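Local coordinates for hypothetical protein SA2161 (Staphylococcus aureus, PDB 1Y7R) that is of unknown function but probably transfers an acetyl group from acetyl-CoA to an unidentified acceptor, as members of the GNAT acetyltransferase family do, at residues V2-D7 with V42-K47; A38-T43 with G54-D59; K47-G52 with A70-Y75; F64-I69 with V100-I105. The protein carries 4 engineered substitutions. All blocks are in the same frame, centred on the assembly; numbering follows the deposited sequence.

Interaction 1: residues V2-D7 with V42-K47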
loop_
_atom_site.group_PDB
_atom_site.type_symbol
_atom_site.label_atom_id
_atom_site.label_comp_id
_atom_site.label_asym_id
_atom_site.label_seq_id
_atom_site.Cartn_x
_atom_site.Cartn_y
_atom_site.Cartn_z
ATOM N N VAL A 2 -23.496 -2.978 16.925
ATOM C CA VAL A 2 -23.145 -2.199 15.767
ATOM C C VAL A 2 -23.576 -2.937 14.495
ATOM O O VAL A 2 -23.684 -4.164 14.483
ATOM C CB VAL A 2 -21.642 -1.880 15.796
ATOM C CG1 VAL A 2 -21.152 -1.476 14.452
ATOM C CG2 VAL A 2 -21.347 -0.777 16.851
ATOM N N LYS A 3 -23.857 -2.176 13.446
ATOM C CA LYS A 3 -24.224 -2.691 12.135
ATOM C C LYS A 3 -22.948 -2.695 11.294
ATOM O O LYS A 3 -22.242 -1.699 11.283
ATOM C CB LYS A 3 -25.153 -1.691 11.444
ATOM C CG LYS A 3 -26.559 -1.480 12.006
ATOM C CD LYS A 3 -27.319 -0.603 10.999
ATOM C CE LYS A 3 -27.264 0.874 11.322
ATOM N NZ LYS A 3 -28.552 1.394 11.909
ATOM N N VAL A 4 -22.667 -3.779 10.576
ATOM C CA VAL A 4 -21.465 -3.864 9.742
ATOM C C VAL A 4 -21.886 -3.775 8.293
ATOM O O VAL A 4 -22.757 -4.522 7.830
ATOM C CB VAL A 4 -20.751 -5.211 9.898
ATOM C CG1 VAL A 4 -19.483 -5.238 9.044
ATOM C CG2 VAL A 4 -20.385 -5.444 11.364
ATOM N N THR A 5 -21.171 -2.948 7.545
ATOM C CA THR A 5 -21.518 -2.671 6.186
ATOM C C THR A 5 -20.230 -2.676 5.348
ATOM O O THR A 5 -19.188 -2.305 5.865
ATOM C CB THR A 5 -22.188 -1.289 6.232
ATOM O OG1 THR A 5 -23.586 -1.402 6.509
ATOM C CG2 THR A 5 -21.913 -0.505 5.094
ATOM N N TYR A 6 -20.292 -3.128 4.094
ATOM C CA TYR A 6 -19.150 -2.923 3.154
ATOM C C TYR A 6 -19.413 -1.793 2.139
ATOM O O TYR A 6 -18.805 -1.780 1.038
ATOM C CB TYR A 6 -18.790 -4.221 2.399
ATOM C CG TYR A 6 -18.427 -5.412 3.282
ATOM C CD1 TYR A 6 -17.984 -5.246 4.606
ATOM C CD2 TYR A 6 -18.552 -6.715 2.788
ATOM C CE1 TYR A 6 -17.653 -6.350 5.407
ATOM C CE2 TYR A 6 -18.213 -7.834 3.590
ATOM C CZ TYR A 6 -17.760 -7.636 4.877
ATOM O OH TYR A 6 -17.454 -8.738 5.638
ATOM N N ASP A 7 -20.314 -0.863 2.495
ATOM C CA ASP A 7 -20.730 0.233 1.579
ATOM C C ASP A 7 -19.641 1.289 1.494
ATOM O O ASP A 7 -18.857 1.429 2.412
ATOM C CB ASP A 7 -21.969 1.003 2.082
ATOM C CG ASP A 7 -23.203 0.157 2.313
ATOM O OD1 ASP A 7 -24.146 0.747 2.918
ATOM O OD2 ASP A 7 -23.272 -1.030 1.928
ATOM N N VAL A 42 -14.778 -1.632 5.018
ATOM C CA VAL A 42 -15.746 -2.040 6.060
ATOM C C VAL A 42 -16.043 -0.837 6.930
ATOM O O VAL A 42 -15.147 -0.069 7.271
ATOM C CB VAL A 42 -15.144 -3.130 7.082
ATOM C CG1 VAL A 42 -13.761 -2.792 7.646
ATOM C CG2 VAL A 42 -16.168 -3.494 8.214
ATOM N N THR A 43 -17.314 -0.666 7.268
ATOM C CA THR A 43 -17.777 0.426 8.120
ATOM C C THR A 43 -18.693 -0.134 9.205
ATOM O O THR A 43 -19.437 -1.105 8.978
ATOM C CB THR A 43 -18.512 1.542 7.326
ATOM O OG1 THR A 43 -19.365 0.947 6.335
ATOM C CG2 THR A 43 -17.463 2.489 6.625
ATOM N N LEU A 44 -18.572 0.449 10.395
ATOM C CA LEU A 44 -19.353 0.069 11.574
ATOM C C LEU A 44 -20.190 1.251 12.002
ATOM O O LEU A 44 -19.686 2.378 12.126
ATOM C CB LEU A 44 -18.432 -0.285 12.734
ATOM C CG LEU A 44 -17.393 -1.382 12.473
ATOM C CD1 LEU A 44 -16.585 -1.557 13.750
ATOM C CD2 LEU A 44 -17.969 -2.703 12.073
ATOM N N TYR A 45 -21.456 0.983 12.273
ATOM C CA TYR A 45 -22.380 2.039 12.674
ATOM C C TYR A 45 -23.054 1.679 14.007
ATOM O O TYR A 45 -23.468 0.520 14.209
ATOM C CB TYR A 45 -23.469 2.246 11.626
ATOM C CG TYR A 45 -23.017 2.818 10.315
ATOM C CD1 TYR A 45 -22.984 4.201 10.122
ATOM C CD2 TYR A 45 -22.680 1.998 9.245
ATOM C CE1 TYR A 45 -22.589 4.754 8.921
ATOM C CE2 TYR A 45 -22.287 2.549 8.017
ATOM C CZ TYR A 45 -22.250 3.926 7.863
ATOM O OH TYR A 45 -21.840 4.472 6.645
ATOM N N ASP A 46 -23.146 2.670 14.892
ATOM C CA ASP A 46 -23.863 2.544 16.148
ATOM C C ASP A 46 -25.111 3.377 15.907
ATOM O O ASP A 46 -25.013 4.618 15.835
ATOM C CB ASP A 46 -23.055 3.127 17.327
ATOM C CG ASP A 46 -23.794 3.012 18.654
ATOM O OD1 ASP A 46 -24.943 2.543 18.648
ATOM O OD2 ASP A 46 -23.247 3.398 19.731
ATOM N N LYS A 47 -26.250 2.685 15.753
ATOM C CA LYS A 47 -27.512 3.290 15.306
ATOM C C LYS A 47 -27.216 4.013 13.973
ATOM O O LYS A 47 -26.813 3.352 13.020
ATOM C CB LYS A 47 -28.139 4.161 16.413
ATOM C CG LYS A 47 -28.568 3.277 17.598
ATOM C CD LYS A 47 -29.199 4.095 18.724
ATOM C CE LYS A 47 -28.565 3.711 20.072
ATOM N NZ LYS A 47 -29.225 4.394 21.219
HETATM O O HOH W 1 -20.565 2.957 4.935
#

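Interaction 2: residues A38-T43 with G54-D59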
loop_
_atom_site.group_PDB
_atom_site.type_symbol
_atom_site.label_atom_id
_atom_site.label_comp_id
_atom_site.label_asym_id
_atom_site.label_seq_id
_atom_site.Cartn_x
_atom_site.Cartn_y
_atom_site.Cartn_z
ATOM N N ALA A 38 -11.036 1.886 -3.236
ATOM C CA ALA A 38 -10.420 0.838 -2.400
ATOM C C ALA A 38 -10.921 -0.505 -2.914
ATOM O O ALA A 38 -12.068 -0.600 -3.396
ATOM C CB ALA A 38 -10.828 1.033 -0.965
ATOM N N LEU A 39 -10.111 -1.556 -2.778
ATOM C CA LEU A 39 -10.600 -2.899 -3.118
ATOM C C LEU A 39 -11.729 -3.344 -2.175
ATOM O O LEU A 39 -12.654 -4.070 -2.589
ATOM C CB LEU A 39 -9.474 -3.906 -3.040
ATOM C CG LEU A 39 -8.423 -3.766 -4.127
ATOM C CD1 LEU A 39 -7.268 -4.739 -3.832
ATOM C CD2 LEU A 39 -9.030 -3.980 -5.521
ATOM N N PHE A 40 -11.640 -2.917 -0.915
ATOM C CA PHE A 40 -12.584 -3.351 0.099
ATOM C C PHE A 40 -12.660 -2.295 1.188
ATOM O O PHE A 40 -11.635 -1.720 1.578
ATOM C CB PHE A 40 -12.086 -4.681 0.690
ATOM C CG PHE A 40 -12.886 -5.187 1.858
ATOM C CD1 PHE A 40 -14.067 -5.907 1.644
ATOM C CD2 PHE A 40 -12.429 -4.973 3.174
ATOM C CE1 PHE A 40 -14.812 -6.416 2.738
ATOM C CE2 PHE A 40 -13.178 -5.476 4.268
ATOM C CZ PHE A 40 -14.371 -6.207 4.031
ATOM N N THR A 41 -13.877 -2.046 1.678
ATOM C CA THR A 41 -14.102 -1.080 2.759
ATOM C C THR A 41 -15.092 -1.674 3.727
ATOM O O THR A 41 -16.140 -2.163 3.300
ATOM C CB THR A 41 -14.688 0.265 2.228
ATOM O OG1 THR A 41 -13.820 0.817 1.222
ATOM C CG2 THR A 41 -14.801 1.288 3.352
ATOM N N VAL A 42 -14.778 -1.632 5.018
ATOM C CA VAL A 42 -15.746 -2.040 6.060
ATOM C C VAL A 42 -16.043 -0.837 6.930
ATOM O O VAL A 42 -15.147 -0.069 7.271
ATOM C CB VAL A 42 -15.144 -3.130 7.082
ATOM C CG1 VAL A 42 -13.761 -2.792 7.646
ATOM C CG2 VAL A 42 -16.168 -3.494 8.214
ATOM N N THR A 43 -17.314 -0.666 7.268
ATOM C CA THR A 43 -17.777 0.426 8.120
ATOM C C THR A 43 -18.693 -0.134 9.205
ATOM O O THR A 43 -19.437 -1.105 8.978
ATOM C CB THR A 43 -18.512 1.542 7.326
ATOM O OG1 THR A 43 -19.365 0.947 6.335
ATOM C CG2 THR A 43 -17.463 2.489 6.625
ATOM N N GLY A 54 -12.292 0.539 8.030
ATOM C CA GLY A 54 -10.966 0.115 7.539
ATOM C C GLY A 54 -11.045 -0.077 6.031
ATOM O O GLY A 54 -12.127 -0.343 5.476
ATOM N N ARG A 55 -9.909 0.082 5.347
ATOM C CA ARG A 55 -9.907 -0.005 3.882
ATOM C C ARG A 55 -8.708 -0.839 3.435
ATOM O O ARG A 55 -7.733 -0.984 4.184
ATOM C CB ARG A 55 -9.866 1.408 3.244
ATOM C CG ARG A 55 -11.019 2.309 3.712
ATOM C CD ARG A 55 -10.886 3.748 3.288
ATOM N NE ARG A 55 -11.040 3.922 1.833
ATOM C CZ ARG A 55 -10.192 4.566 1.028
ATOM N NH1 ARG A 55 -9.087 5.154 1.492
ATOM N NH2 ARG A 55 -10.505 4.648 -0.266
ATOM N N VAL A 56 -8.815 -1.412 2.243
ATOM C CA VAL A 56 -7.729 -2.181 1.615
ATOM C C VAL A 56 -7.503 -1.672 0.175
ATOM O O VAL A 56 -8.456 -1.511 -0.617
ATOM C CB VAL A 56 -8.052 -3.681 1.593
ATOM C CG1 VAL A 56 -6.946 -4.489 0.853
ATOM C CG2 VAL A 56 -8.276 -4.214 3.005
ATOM N N ILE A 57 -6.231 -1.431 -0.150
ATOM C CA ILE A 57 -5.774 -1.179 -1.507
ATOM C C ILE A 57 -4.875 -2.359 -1.916
ATOM O O ILE A 57 -4.391 -3.114 -1.059
ATOM C CB ILE A 57 -5.036 0.180 -1.653
ATOM C CG1 ILE A 57 -3.851 0.296 -0.665
ATOM C CG2 ILE A 57 -6.030 1.358 -1.479
ATOM C CD1 ILE A 57 -2.820 1.362 -1.046
ATOM N N GLY A 58 -4.640 -2.515 -3.205
ATOM C CA GLY A 58 -3.790 -3.643 -3.611
ATOM C C GLY A 58 -3.908 -3.942 -5.090
ATOM O O GLY A 58 -4.559 -3.191 -5.832
ATOM N N ASP A 59 -3.273 -5.037 -5.521
ATOM C CA ASP A 59 -3.368 -5.457 -6.928
ATOM C C ASP A 59 -4.142 -6.782 -7.123
ATOM O O ASP A 59 -4.204 -7.327 -8.224
ATOM C CB ASP A 59 -1.952 -5.505 -7.560
ATOM C CG ASP A 59 -1.127 -6.718 -7.091
ATOM O OD1 ASP A 59 -1.510 -7.431 -6.138
ATOM O OD2 ASP A 59 -0.067 -6.927 -7.690
HETATM O O HOH W 2 -13.407 3.338 0.580
#

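Interaction 3: residues K47-G52 with A70-Y75. Engineered in segment 70-75: Leu72 (natural residue Ser).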
loop_
_atom_site.group_PDB
_atom_site.type_symbol
_atom_site.label_atom_id
_atom_site.label_comp_id
_atom_site.label_asym_id
_atom_site.label_seq_id
_atom_site.Cartn_x
_atom_site.Cartn_y
_atom_site.Cartn_z
ATOM N N LYS A 47 -26.250 2.685 15.753
ATOM C CA LYS A 47 -27.512 3.290 15.306
ATOM C C LYS A 47 -27.216 4.013 13.973
ATOM O O LYS A 47 -26.813 3.352 13.020
ATOM C CB LYS A 47 -28.139 4.161 16.413
ATOM C CG LYS A 47 -28.568 3.277 17.598
ATOM C CD LYS A 47 -29.199 4.095 18.724
ATOM C CE LYS A 47 -28.565 3.711 20.072
ATOM N NZ LYS A 47 -29.225 4.394 21.219
ATOM N N ASP A 48 -27.343 5.332 13.911
ATOM C CA ASP A 48 -27.070 6.029 12.649
ATOM C C ASP A 48 -25.737 6.782 12.631
ATOM O O ASP A 48 -25.525 7.641 11.771
ATOM C CB ASP A 48 -28.230 6.959 12.267
ATOM C CG ASP A 48 -29.503 6.206 11.967
ATOM O OD1 ASP A 48 -29.475 4.949 11.889
ATOM O OD2 ASP A 48 -30.542 6.895 11.828
ATOM N N ARG A 49 -24.828 6.427 13.528
ATOM C CA ARG A 49 -23.530 7.099 13.574
ATOM C C ARG A 49 -22.414 6.169 13.130
ATOM O O ARG A 49 -22.318 5.035 13.639
ATOM C CB ARG A 49 -23.205 7.577 14.978
ATOM C CG ARG A 49 -21.903 8.374 15.070
ATOM C CD ARG A 49 -21.594 8.742 16.504
ATOM N NE ARG A 49 -20.485 9.699 16.551
ATOM C CZ ARG A 49 -19.841 10.043 17.654
ATOM N NH1 ARG A 49 -20.158 9.495 18.826
ATOM N NH2 ARG A 49 -18.845 10.910 17.564
ATOM N N LEU A 50 -21.558 6.671 12.234
ATOM C CA LEU A 50 -20.380 5.896 11.831
ATOM C C LEU A 50 -19.380 5.937 12.989
ATOM O O LEU A 50 -18.977 7.034 13.393
ATOM C CB LEU A 50 -19.709 6.495 10.585
ATOM C CG LEU A 50 -18.486 5.745 10.044
ATOM C CD1 LEU A 50 -18.829 4.385 9.491
ATOM C CD2 LEU A 50 -17.766 6.550 8.958
ATOM N N ILE A 51 -18.949 4.765 13.471
ATOM C CA ILE A 51 -17.975 4.739 14.551
ATOM C C ILE A 51 -16.597 4.137 14.187
ATOM O O ILE A 51 -15.632 4.276 14.943
ATOM C CB ILE A 51 -18.582 4.136 15.822
ATOM C CG1 ILE A 51 -18.794 2.618 15.701
ATOM C CG2 ILE A 51 -19.898 4.874 16.163
ATOM C CD1 ILE A 51 -17.541 1.811 15.912
ATOM N N GLY A 52 -16.523 3.472 13.029
ATOM C CA GLY A 52 -15.278 2.803 12.650
ATOM C C GLY A 52 -15.247 2.397 11.199
ATOM O O GLY A 52 -16.291 2.244 10.555
ATOM N N ALA A 70 -9.696 3.341 11.368
ATOM C CA ALA A 70 -10.083 4.513 12.143
ATOM C C ALA A 70 -11.258 4.127 13.008
ATOM O O ALA A 70 -12.298 3.717 12.481
ATOM C CB ALA A 70 -10.506 5.633 11.208
ATOM N N VAL A 71 -11.114 4.288 14.318
ATOM C CA VAL A 71 -12.225 4.048 15.249
ATOM C C VAL A 71 -12.349 5.327 16.084
ATOM O O VAL A 71 -11.338 5.830 16.571
ATOM C CB VAL A 71 -11.918 2.806 16.162
ATOM C CG1 VAL A 71 -12.913 2.695 17.321
ATOM C CG2 VAL A 71 -11.813 1.486 15.306
ATOM N N LEU A 72 -13.559 5.858 16.255
ATOM C CA LEU A 72 -13.752 7.027 17.134
ATOM C C LEU A 72 -13.011 6.886 18.447
ATOM O O LEU A 72 -13.048 5.821 19.093
ATOM C CB LEU A 72 -15.224 7.248 17.437
ATOM C CG LEU A 72 -16.080 7.640 16.248
ATOM C CD1 LEU A 72 -17.533 7.683 16.721
ATOM C CD2 LEU A 72 -15.629 9.012 15.740
ATOM N N LYS A 73 -12.353 7.971 18.861
ATOM C CA LYS A 73 -11.654 7.956 20.144
ATOM C C LYS A 73 -12.594 7.451 21.259
ATOM O O LYS A 73 -12.200 6.602 22.061
ATOM C CB LYS A 73 -11.141 9.346 20.456
ATOM C CG LYS A 73 -9.643 9.438 20.754
ATOM C CD LYS A 73 -8.733 8.643 19.816
ATOM C CE LYS A 73 -7.297 8.543 20.411
ATOM N NZ LYS A 73 -6.431 7.455 19.801
ATOM N N SER A 74 -13.844 7.904 21.251
ATOM C CA SER A 74 -14.798 7.549 22.304
ATOM C C SER A 74 -15.221 6.070 22.257
ATOM O O SER A 74 -15.745 5.552 23.249
ATOM C CB SER A 74 -16.034 8.460 22.273
ATOM O OG SER A 74 -16.694 8.350 21.022
ATOM N N TYR A 75 -14.979 5.399 21.122
ATOM C CA TYR A 75 -15.266 3.966 20.956
ATOM C C TYR A 75 -14.023 3.068 20.985
ATOM O O TYR A 75 -14.139 1.832 20.807
ATOM C CB TYR A 75 -15.990 3.752 19.627
ATOM C CG TYR A 75 -17.459 4.132 19.670
ATOM C CD1 TYR A 75 -17.860 5.469 19.626
ATOM C CD2 TYR A 75 -18.446 3.145 19.751
ATOM C CE1 TYR A 75 -19.194 5.818 19.673
ATOM C CE2 TYR A 75 -19.792 3.477 19.794
ATOM C CZ TYR A 75 -20.164 4.824 19.764
ATOM O OH TYR A 75 -21.507 5.168 19.791
HETATM O O HOH W 3 -22.238 7.853 19.846
#

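Interaction 4: residues F64-I69 with V100-I105. Engineered in segment 100-105: Val100 (natural residue Ala).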
loop_
_atom_site.group_PDB
_atom_site.type_symbol
_atom_site.label_atom_id
_atom_site.label_comp_id
_atom_site.label_asym_id
_atom_site.label_seq_id
_atom_site.Cartn_x
_atom_site.Cartn_y
_atom_site.Cartn_z
ATOM N N PHE A 64 -1.109 -6.260 -0.990
ATOM C CA PHE A 64 -2.178 -5.396 -0.446
ATOM C C PHE A 64 -1.612 -4.494 0.661
ATOM O O PHE A 64 -0.622 -4.842 1.322
ATOM C CB PHE A 64 -3.309 -6.250 0.150
ATOM C CG PHE A 64 -3.950 -7.193 -0.838
ATOM C CD1 PHE A 64 -5.115 -6.823 -1.488
ATOM C CD2 PHE A 64 -3.378 -8.452 -1.093
ATOM C CE1 PHE A 64 -5.739 -7.702 -2.421
ATOM C CE2 PHE A 64 -3.983 -9.341 -1.997
ATOM C CZ PHE A 64 -5.153 -8.950 -2.690
ATOM N N GLN A 65 -2.265 -3.349 0.866
ATOM C CA GLN A 65 -1.976 -2.510 2.020
ATOM C C GLN A 65 -3.293 -2.209 2.712
ATOM O O GLN A 65 -4.265 -1.814 2.063
ATOM C CB GLN A 65 -1.318 -1.187 1.614
ATOM C CG GLN A 65 -0.602 -0.527 2.803
ATOM C CD GLN A 65 -0.112 0.876 2.522
ATOM O OE1 GLN A 65 -0.571 1.558 1.612
ATOM N NE2 GLN A 65 0.788 1.333 3.361
ATOM N N ILE A 66 -3.306 -2.407 4.021
ATOM C CA ILE A 66 -4.434 -2.049 4.867
ATOM C C ILE A 66 -4.203 -0.612 5.310
ATOM O O ILE A 66 -3.096 -0.271 5.785
ATOM C CB ILE A 66 -4.522 -2.985 6.084
ATOM C CG1 ILE A 66 -4.738 -4.417 5.590
ATOM C CG2 ILE A 66 -5.626 -2.546 7.050
ATOM C CD1 ILE A 66 -4.590 -5.454 6.658
ATOM N N VAL A 67 -5.233 0.217 5.134
ATOM C CA VAL A 67 -5.123 1.662 5.361
ATOM C C VAL A 67 -6.378 2.171 6.059
ATOM O O VAL A 67 -7.390 1.482 6.047
ATOM C CB VAL A 67 -4.898 2.461 4.030
ATOM C CG1 VAL A 67 -3.575 2.061 3.348
ATOM C CG2 VAL A 67 -6.120 2.348 3.035
ATOM N N ASP A 68 -6.306 3.356 6.668
ATOM C CA ASP A 68 -7.501 4.025 7.216
ATOM C C ASP A 68 -8.220 3.205 8.267
ATOM O O ASP A 68 -9.462 3.173 8.301
ATOM C CB ASP A 68 -8.473 4.386 6.083
ATOM C CG ASP A 68 -8.033 5.612 5.325
ATOM O OD1 ASP A 68 -7.413 6.490 5.952
ATOM O OD2 ASP A 68 -8.268 5.711 4.119
ATOM N N ILE A 69 -7.465 2.537 9.153
ATOM C CA ILE A 69 -8.104 1.863 10.295
ATOM C C ILE A 69 -8.426 2.945 11.317
ATOM O O ILE A 69 -7.538 3.413 12.051
ATOM C CB ILE A 69 -7.194 0.770 10.899
ATOM C CG1 ILE A 69 -6.810 -0.224 9.792
ATOM C CG2 ILE A 69 -7.900 0.037 12.081
ATOM C CD1 ILE A 69 -7.942 -0.982 9.222
ATOM N N VAL A 100 1.392 -14.006 -1.420
ATOM C CA VAL A 100 0.775 -12.674 -1.284
ATOM C C VAL A 100 1.350 -11.988 -0.049
ATOM O O VAL A 100 1.445 -12.600 0.997
ATOM C CB VAL A 100 -0.759 -12.790 -1.152
ATOM C CG1 VAL A 100 -1.410 -11.430 -0.845
ATOM C CG2 VAL A 100 -1.335 -13.354 -2.404
ATOM N N TYR A 101 1.654 -10.703 -0.196
ATOM C CA TYR A 101 2.220 -9.868 0.862
ATOM C C TYR A 101 1.187 -8.840 1.287
ATOM O O TYR A 101 0.564 -8.189 0.424
ATOM C CB TYR A 101 3.394 -9.122 0.285
ATOM C CG TYR A 101 4.139 -8.208 1.223
ATOM C CD1 TYR A 101 5.152 -8.701 2.055
ATOM C CD2 TYR A 101 3.877 -6.833 1.223
ATOM C CE1 TYR A 101 5.870 -7.842 2.891
ATOM C CE2 TYR A 101 4.577 -5.963 2.062
ATOM C CZ TYR A 101 5.578 -6.490 2.895
ATOM O OH TYR A 101 6.290 -5.645 3.710
ATOM N N VAL A 102 0.999 -8.665 2.595
ATOM C CA VAL A 102 0.097 -7.591 3.033
ATOM C C VAL A 102 0.850 -6.754 4.046
ATOM O O VAL A 102 1.536 -7.296 4.925
ATOM C CB VAL A 102 -1.166 -8.155 3.707
ATOM C CG1 VAL A 102 -2.132 -7.008 4.106
ATOM C CG2 VAL A 102 -1.878 -9.217 2.815
ATOM N N SER A 103 0.779 -5.438 3.918
ATOM C CA SER A 103 1.483 -4.599 4.880
ATOM C C SER A 103 0.615 -3.471 5.393
ATOM O O SER A 103 -0.437 -3.149 4.806
ATOM C CB SER A 103 2.799 -4.043 4.287
ATOM O OG SER A 103 2.587 -2.898 3.452
ATOM N N LEU A 104 1.098 -2.839 6.456
ATOM C CA LEU A 104 0.464 -1.632 6.968
ATOM C C LEU A 104 1.483 -0.790 7.713
ATOM O O LEU A 104 2.603 -1.251 7.953
ATOM C CB LEU A 104 -0.715 -1.988 7.876
ATOM C CG LEU A 104 -0.452 -2.961 9.023
ATOM C CD1 LEU A 104 0.055 -2.206 10.233
ATOM C CD2 LEU A 104 -1.738 -3.680 9.351
ATOM N N ILE A 105 1.086 0.445 8.049
ATOM C CA ILE A 105 1.942 1.351 8.835
ATOM C C ILE A 105 1.259 1.578 10.172
ATOM O O ILE A 105 0.097 1.987 10.227
ATOM C CB ILE A 105 2.160 2.699 8.102
ATOM C CG1 ILE A 105 2.829 2.503 6.728
ATOM C CG2 ILE A 105 2.887 3.704 8.981
ATOM C CD1 ILE A 105 4.144 1.794 6.776
HETATM O O HOH W 4 1.960 -3.614 0.949
HETATM O O HOH W 5 2.750 -0.507 4.564
HETATM O O HOH W 6 -1.358 1.444 6.863
#

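Interaction 1: residues V2-D7 with V42-K47
Lys3 starts with CG opposite its carbonyl carbon (chi1 -68°) and then bends at chi3 and chi4, which carries the ammonium group past Tyr45 CB to the turn beyond, where NZ bonds to Lys47 O at 2.8 Å. The nitrogen stands well above the plane of that carbonyl rather than on a lone pair. Thr43 tucks OG1 between its backbone N and carbonyl carbon (chi1 41°), which sets the hydroxyl 3.2 Å from Thr5 CG2. A water bridges the same OG1, at 2.7 Å, to Tyr45 OH, and reaches Asp7 O weakly. The Tyr45 ring turns its edge toward Thr5, with CE2 4.2 Å from Thr5 CB. The Lys3, Thr5, Thr43 and Tyr45 side chains lie on one face of an antiparallel pairing in which strand 3-5 forms the border of the GNAT sheet, with Lys3-Tyr45 and Thr5-Thr43 as hydrogen-bonded pairs and Val4-Leu44 as the non-hydrogen-bonded pair between them. Lys3 N meets Tyr45 O at 2.8 Å, and Thr43 N meets Thr5 O at 2.9 Å. On the other face Val4 and Leu44 lie alongside each other, Val4 CG2 being 3.7 Å from Leu44 CD2, and both continue onto helix 80-95. Val2 adds CG1 against Leu44 CB at 3.4 Å. Past the strand end, the Tyr6 ring leans near Val42 while its hydroxyl is bonded to His87 of that helix.

Interaction 2: residues A38-T43 with G54-D59
Strands 40-43 and 54-58 run almost exactly antiparallel, their axes at 176°, as the two arms of a beta hairpin in the GNAT sheet. Val42 and Gly54 form a hydrogen-bonded pair joined in both directions, and Val56 N bonds to Phe40 O at 2.9 Å. At the start of the first arm the pairing slips: Leu39 and Phe40 both face Val56 in a classic beta bulge, and their two N-H groups reach Val56 O only weakly. Leu39 points toward the second strand, with CD1 3.5 Å from Gly58 N. Thr41 and Arg55 share the opposite face from Phe40 and Val56 and stand alongside each other, Thr41 CG2 being 3.9 Å from Arg55 CG. The Arg55 chain then bends at chi3 (68°), which swings the guanidinium toward Ala38, whose CB lies 3.7 Å from NH2. A water in the guanidinium plane accepts from Arg55 NE at 2.7 Å and lies 2.6 Å from Thr41 OG1. On the other face the Phe40 ring approaches Val56, with CD2 4.2 Å from CG2, while it stacks on Tyr91 of helix 80-95. Arg55 NH1 also forms a salt bridge to Asp68, and NH2 one to Asp59 of the second subunit. With NE, NH1 and NH2 each given a partner, the guanidinium is probably held against rotation, and its buried charge is probably balanced by carboxylates from both subunits, tying this hairpin to the dimer interface.

Interaction 3: residues K47-G52 with A70-Y75
The hairpin of strands 49-58 and 63-71 ends here, and past Leu72 the chain enters a 3-10 segment at 73-75, ahead of helix 80-95; in GNAT relatives the loop before this helix grips the pyrophosphate of acetyl-CoA. A phosphate ion, probably from the crystallisation liquor, lies about 3 Å from the side chain of Val71, which is consistent with such a pocket. Gly52 and Val71 make a non-hydrogen-bonded antiparallel pair, close enough for Gly52 CA to approach Ala70 O at 3.1 Å. Beyond it Leu72 N bonds to Ile51 O at 2.9 Å, nearly straight but tilted from the carbonyl plane. Ile51 also belongs to a classic beta bulge, since both it and Gly52 face Leu44 on the neighbouring strand. The engineered Leu72, just past the strand end, comes from the direction opposite to Arg49 and lays CD1 over the centre of one guanidinium face, 3.4 Å from Arg49 CZ. The arginine can reach that far because its chain is fully extended, starting with CG opposite the backbone N (chi1 -176°). The same Leu72 methyl touches Ile51 CG2 at 3.7 Å. That CG2 in turn covers a face of the Tyr75 ring in a CH-pi contact, 3.7 Å from the centroid and 17° off the normal. Tyr75 N bonds back to Leu72 O, and its hydroxyl bonds to Asp46. The guanidinium and phenol planes stand 81° apart, and a water lying at the edge of both accepts from Arg49 NH1 and donates to Tyr75 OH, each at 2.8 Å.

Interaction 4: residues F64-I69 with V100-I105
Phe64 packs on Val100 and Val102, and Ile66 on Val102, at the apolar centre of a beta-alpha-beta unit, in which helix 80-95 connects the parallel strands 63-71 and 101-107. The engineered Val100 brings CG1 to the edge of the Phe64 ring, 3.5 Å from CE2 and in the ring plane. Val102 holds its own CG1 opposite the backbone N (chi1 -178°), which places it 3.9 Å from Ile66 CD1; Ile88 and Met89 of the helix cover Ile66. Between the strands, whose short segments have axes 29° apart, Phe64 N bonds to Tyr101 O, Ser103 N to Phe64 O at 3.0 Å, and Ile66 N to Ser103 O at 3.1 Å, the last almost in line with the C=O. On the face away from the helix, Gln65 runs extended, with CG 3.3 Å from Ser103 O. Ser103 OG donates to a water that also binds Phe64 O, and accepts from a second water held by Gln65 NE2; it is bonded as well to Gln65 of the second subunit. Strand 101-105 pairs antiparallel with a strand of that subunit, which carries the sheet across the interface. Direct bonding ends at Ile66 N-Ser103 O, consistent with the splay between these strands that receives acetyl-CoA in GNAT proteins. There a water takes over, donating to Ile66 O at 2.7 Å and accepting from Ile105 N at 2.9 Å.

The four contacts follow one mixed sheet from its border strand 3-5, through 40-46, 49-58 and 63-71, to 101-107, each joining two neighbouring strands. Interactions 1 and 2 share strand 40-46, with centres about 14 Å apart, and the centre of interaction 3 is about 9 Å from that of interaction 1, the two linked by the bond of Asp46 to Tyr75. Interactions 2 and 4, centres also about 9 Å apart, are joined by the salt bridge between Arg55 and Asp68, and both touch the second subunit. Interactions 3 and 4 share strand 63-71, their centres about 21 Å apart. Along the chain, the segments of interaction 3 alternate with those of 2 and 4. Helix 80-95 backs all four, as befits a GNAT core.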